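Local coordinates for protein BIM1 (Saccharomyces cerevisiae, PDB 2QJX) that binds microtubules and associates with their plus ends, here represented by its calponin-homology domain, as a member of the EB1 (MAPRE) family, at residues Y39-L50 with I71-I81. Numbering follows the deposited sequence.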
loop_
_atom_site.group_PDB
_atom_site.type_symbol
_atom_site.label_atom_id
_atom_site.label_comp_id
_atom_site.label_asym_id
_atom_site.label_seq_id
_atom_site.Cartn_x
_atom_site.Cartn_y
_atom_site.Cartn_z
ATOM N N TYR A 39 -0.010 0.506 0.899
ATOM C CA TYR A 39 -0.782 0.193 -0.304
ATOM C C TYR A 39 -0.210 0.955 -1.496
ATOM O O TYR A 39 -0.034 0.397 -2.583
ATOM C CB TYR A 39 -2.252 0.579 -0.110
ATOM C CG TYR A 39 -2.968 -0.202 0.971
ATOM C CD1 TYR A 39 -4.099 0.323 1.597
ATOM C CD2 TYR A 39 -2.519 -1.462 1.371
ATOM C CE1 TYR A 39 -4.761 -0.382 2.600
ATOM C CE2 TYR A 39 -3.177 -2.180 2.369
ATOM C CZ TYR A 39 -4.294 -1.632 2.981
ATOM O OH TYR A 39 -4.936 -2.329 3.982
ATOM N N CYS A 40 0.067 2.240 -1.290
ATOM C CA CYS A 40 0.631 3.066 -2.348
ATOM C C CYS A 40 1.948 2.492 -2.836
ATOM O O CYS A 40 2.169 2.385 -4.039
ATOM C CB CYS A 40 0.890 4.494 -1.854
ATOM S SG CYS A 40 -0.576 5.530 -1.732
ATOM N N GLN A 41 2.834 2.137 -1.908
ATOM C CA GLN A 41 4.126 1.613 -2.324
ATOM C C GLN A 41 4.066 0.238 -2.964
ATOM O O GLN A 41 4.931 -0.103 -3.770
ATOM C CB GLN A 41 5.138 1.616 -1.177
ATOM C CG GLN A 41 6.523 1.187 -1.664
ATOM C CD GLN A 41 7.654 1.706 -0.819
ATOM O OE1 GLN A 41 7.554 1.764 0.407
ATOM N NE2 GLN A 41 8.755 2.069 -1.467
ATOM N N ILE A 42 3.070 -0.569 -2.615
ATOM C CA ILE A 42 2.964 -1.869 -3.267
ATOM C C ILE A 42 2.681 -1.562 -4.736
ATOM O O ILE A 42 3.257 -2.174 -5.640
ATOM C CB ILE A 42 1.812 -2.719 -2.702
ATOM C CG1 ILE A 42 2.163 -3.189 -1.290
ATOM C CG2 ILE A 42 1.566 -3.930 -3.598
ATOM C CD1 ILE A 42 1.100 -4.055 -0.658
HETATM N N MSE A 43 1.798 -0.598 -4.976
HETATM C CA MSE A 43 1.480 -0.221 -6.348
HETATM C C MSE A 43 2.707 0.391 -7.029
HETATM O O MSE A 43 2.895 0.234 -8.237
HETATM C CB MSE A 43 0.307 0.759 -6.376
HETATM C CG MSE A 43 -1.019 0.148 -5.911
HETATM SE SE MSE A 43 -1.626 -1.365 -6.980
HETATM C CE MSE A 43 -2.623 -0.404 -8.327
ATOM N N ASP A 44 3.551 1.081 -6.266
ATOM C CA ASP A 44 4.754 1.667 -6.860
ATOM C C ASP A 44 5.712 0.559 -7.292
ATOM O O ASP A 44 6.354 0.663 -8.337
ATOM C CB ASP A 44 5.468 2.608 -5.875
ATOM C CG ASP A 44 6.595 3.404 -6.535
ATOM O OD1 ASP A 44 6.313 4.101 -7.531
ATOM O OD2 ASP A 44 7.759 3.344 -6.064
ATOM N N SER A 45 5.812 -0.509 -6.507
ATOM C CA SER A 45 6.714 -1.604 -6.874
ATOM C C SER A 45 6.290 -2.232 -8.208
ATOM O O SER A 45 7.124 -2.735 -8.967
ATOM C CB SER A 45 6.739 -2.682 -5.783
ATOM O OG SER A 45 5.503 -3.368 -5.697
ATOM N N ILE A 46 4.993 -2.183 -8.498
ATOM C CA ILE A 46 4.460 -2.746 -9.736
ATOM C C ILE A 46 4.484 -1.776 -10.923
ATOM O O ILE A 46 4.888 -2.148 -12.030
ATOM C CB ILE A 46 2.996 -3.207 -9.564
ATOM C CG1 ILE A 46 2.891 -4.232 -8.430
ATOM C CG2 ILE A 46 2.495 -3.808 -10.876
ATOM C CD1 ILE A 46 1.459 -4.609 -8.077
ATOM N N TYR A 47 4.046 -0.540 -10.698
ATOM C CA TYR A 47 3.986 0.444 -11.776
ATOM C C TYR A 47 5.102 1.476 -11.797
ATOM O O TYR A 47 5.431 2.017 -12.851
ATOM C CB TYR A 47 2.630 1.145 -11.757
ATOM C CG TYR A 47 1.482 0.175 -11.904
ATOM C CD1 TYR A 47 0.876 -0.396 -10.784
ATOM C CD2 TYR A 47 1.044 -0.224 -13.166
ATOM C CE1 TYR A 47 -0.135 -1.341 -10.919
ATOM C CE2 TYR A 47 0.036 -1.170 -13.311
ATOM C CZ TYR A 47 -0.547 -1.726 -12.186
ATOM O OH TYR A 47 -1.522 -2.683 -12.325
ATOM N N GLY A 48 5.664 1.755 -10.628
ATOM C CA GLY A 48 6.757 2.701 -10.518
ATOM C C GLY A 48 6.496 4.137 -10.919
ATOM O O GLY A 48 7.443 4.860 -11.222
ATOM N N ASP A 49 5.236 4.566 -10.927
ATOM C CA ASP A 49 4.934 5.944 -11.299
ATOM C C ASP A 49 4.131 6.676 -10.227
ATOM O O ASP A 49 3.470 7.672 -10.506
ATOM C CB ASP A 49 4.201 5.996 -12.653
ATOM C CG ASP A 49 2.796 5.418 -12.599
ATOM O OD1 ASP A 49 2.415 4.822 -11.572
ATOM O OD2 ASP A 49 2.067 5.565 -13.603
ATOM N N LEU A 50 4.203 6.172 -8.997
ATOM C CA LEU A 50 3.515 6.776 -7.863
ATOM C C LEU A 50 4.337 7.957 -7.346
ATOM O O LEU A 50 5.566 7.929 -7.383
ATOM C CB LEU A 50 3.352 5.758 -6.732
ATOM C CG LEU A 50 2.253 4.696 -6.790
ATOM C CD1 LEU A 50 0.924 5.356 -6.466
ATOM C CD2 LEU A 50 2.225 4.013 -8.157
ATOM N N ILE A 71 -4.006 9.360 -3.564
ATOM C CA ILE A 71 -2.886 9.000 -4.430
ATOM C C ILE A 71 -3.113 7.574 -4.929
ATOM O O ILE A 71 -2.882 7.279 -6.102
ATOM C CB ILE A 71 -1.538 9.074 -3.667
ATOM C CG1 ILE A 71 -1.146 10.540 -3.451
ATOM C CG2 ILE A 71 -0.440 8.337 -4.450
ATOM C CD1 ILE A 71 0.031 10.748 -2.481
ATOM N N LEU A 72 -3.570 6.693 -4.037
ATOM C CA LEU A 72 -3.835 5.302 -4.406
ATOM C C LEU A 72 -4.973 5.242 -5.421
ATOM O O LEU A 72 -4.895 4.529 -6.426
ATOM C CB LEU A 72 -4.217 4.478 -3.168
ATOM C CG LEU A 72 -4.392 2.972 -3.382
ATOM C CD1 LEU A 72 -3.037 2.348 -3.660
ATOM C CD2 LEU A 72 -5.017 2.328 -2.141
ATOM N N GLN A 73 -6.037 5.994 -5.163
ATOM C CA GLN A 73 -7.167 6.006 -6.078
ATOM C C GLN A 73 -6.764 6.528 -7.450
ATOM O O GLN A 73 -7.216 6.007 -8.468
ATOM C CB GLN A 73 -8.313 6.842 -5.500
ATOM C CG GLN A 73 -9.150 6.075 -4.484
ATOM C CD GLN A 73 -10.207 6.930 -3.817
ATOM O OE1 GLN A 73 -11.355 6.511 -3.663
ATOM N NE2 GLN A 73 -9.821 8.132 -3.402
ATOM N N SER A 74 -5.911 7.551 -7.474
ATOM C CA SER A 74 -5.444 8.126 -8.730
ATOM C C SER A 74 -4.638 7.108 -9.519
ATOM O O SER A 74 -4.702 7.074 -10.748
ATOM C CB SER A 74 -4.597 9.369 -8.462
ATOM O OG SER A 74 -5.430 10.428 -8.033
ATOM N N CYS A 75 -3.873 6.283 -8.809
ATOM C CA CYS A 75 -3.084 5.241 -9.453
ATOM C C CYS A 75 -4.024 4.236 -10.116
ATOM O O CYS A 75 -3.822 3.856 -11.273
ATOM C CB CYS A 75 -2.205 4.523 -8.425
ATOM S SG CYS A 75 -1.265 3.135 -9.093
ATOM N N PHE A 76 -5.052 3.800 -9.389
ATOM C CA PHE A 76 -6.007 2.850 -9.956
ATOM C C PHE A 76 -6.662 3.416 -11.214
ATOM O O PHE A 76 -6.816 2.718 -12.222
ATOM C CB PHE A 76 -7.107 2.504 -8.938
ATOM C CG PHE A 76 -6.718 1.441 -7.946
ATOM C CD1 PHE A 76 -7.551 0.348 -7.726
ATOM C CD2 PHE A 76 -5.545 1.543 -7.208
ATOM C CE1 PHE A 76 -7.224 -0.628 -6.784
ATOM C CE2 PHE A 76 -5.206 0.573 -6.262
ATOM C CZ PHE A 76 -6.046 -0.514 -6.049
ATOM N N SER A 77 -7.058 4.680 -11.144
ATOM C CA SER A 77 -7.707 5.344 -12.268
ATOM C C SER A 77 -6.761 5.488 -13.460
ATOM O O SER A 77 -7.121 5.167 -14.595
ATOM C CB SER A 77 -8.209 6.722 -11.830
ATOM O OG SER A 77 -8.751 7.447 -12.920
ATOM N N ARG A 78 -5.548 5.960 -13.192
ATOM C CA ARG A 78 -4.551 6.154 -14.241
ATOM C C ARG A 78 -4.278 4.867 -15.019
ATOM O O ARG A 78 -4.177 4.882 -16.250
ATOM C CB ARG A 78 -3.247 6.682 -13.627
ATOM C CG ARG A 78 -2.100 6.843 -14.626
ATOM C CD ARG A 78 -0.901 7.628 -14.051
ATOM N NE ARG A 78 -0.261 6.982 -12.903
ATOM C CZ ARG A 78 -0.557 7.240 -11.630
ATOM N NH1 ARG A 78 -1.484 8.138 -11.327
ATOM N NH2 ARG A 78 0.084 6.607 -10.654
ATOM N N HIS A 79 -4.175 3.753 -14.300
ATOM C CA HIS A 79 -3.889 2.466 -14.923
ATOM C C HIS A 79 -5.097 1.625 -15.305
ATOM O O HIS A 79 -4.944 0.488 -15.761
ATOM C CB HIS A 79 -2.972 1.649 -14.017
ATOM C CG HIS A 79 -1.611 2.247 -13.856
ATOM N ND1 HIS A 79 -0.744 2.412 -14.913
ATOM C CD2 HIS A 79 -0.980 2.749 -12.769
ATOM C CE1 HIS A 79 0.363 2.992 -14.486
ATOM N NE2 HIS A 79 0.244 3.208 -13.188
ATOM N N GLY A 80 -6.290 2.174 -15.121
ATOM C CA GLY A 80 -7.502 1.452 -15.472
ATOM C C GLY A 80 -7.791 0.233 -14.615
ATOM O O GLY A 80 -8.391 -0.735 -15.090
ATOM N N ILE A 81 -7.367 0.266 -13.358
ATOM C CA ILE A 81 -7.605 -0.846 -12.440
ATOM C C ILE A 81 -9.055 -0.725 -11.971
ATOM O O ILE A 81 -9.438 0.282 -11.377
ATOM C CB ILE A 81 -6.649 -0.778 -11.219
ATOM C CG1 ILE A 81 -5.196 -0.643 -11.697
ATOM C CG2 ILE A 81 -6.805 -2.021 -10.356
ATOM C CD1 ILE A 81 -4.767 -1.706 -12.697
#
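Asp49, just past the end of helix 37-47, meets Arg78 of helix 62-78 and its neighbour His79, and the three show how a polar cluster can close one end of an apolar helix interface. Arg78 grips the carboxylate side-on in a salt bridge, NE lying 2.8 Å from Asp49 OD2 and NH2 3.1 Å from Asp49 OD1. Both oxygens lie near the guanidinium plane, yet the arginine approaches from above the carboxylate, the two planes being 67° apart. His79 NE2 donates to Asp49 OD1 (3.2 Å) on its syn side in a nearly straight bond, from the face opposite that used by Arg78 NH2. With an alanine here, Arg78 would probably lose its counter-charge and His79 the acceptor that helps to hold its ring.

The same imidazole stacks on Tyr47, ring centroids 4.1 Å apart and planes at 22°, with Tyr47 CD2 over the centre of the histidine ring. Ile46 CG2 lies over the opposite face of the tyrosine, toward the rim, and the tyrosine hydroxyl bonds to His108 of helix 95-112.

Sulfur and aliphatic groups fill the interior. Selenomethionine Met43 is bent at chi2 and chi3; its CE methyl comes within 3.4 Å of Phe76 CE2, and SE lies obliquely to the same ring, a Met-aromatic contact, while its CG packs on Leu72 CD1. Cys75 SG sits 3.7 Å from Leu50 CD2 and also lies obliquely to the Tyr47 ring. Farther along, Leu50 CD1 and Cys40 SG both touch Ile71 CG2.

The helix axes, 9.7 Å apart, run at 33°, and a Schellman motif at Gly80 turns the chain so that Ile81 reaches Tyr47. This inclined packing joins helices 37-47 and 62-78 within the all-helical calponin-homology fold, the microtubule-binding domain of EB1 proteins.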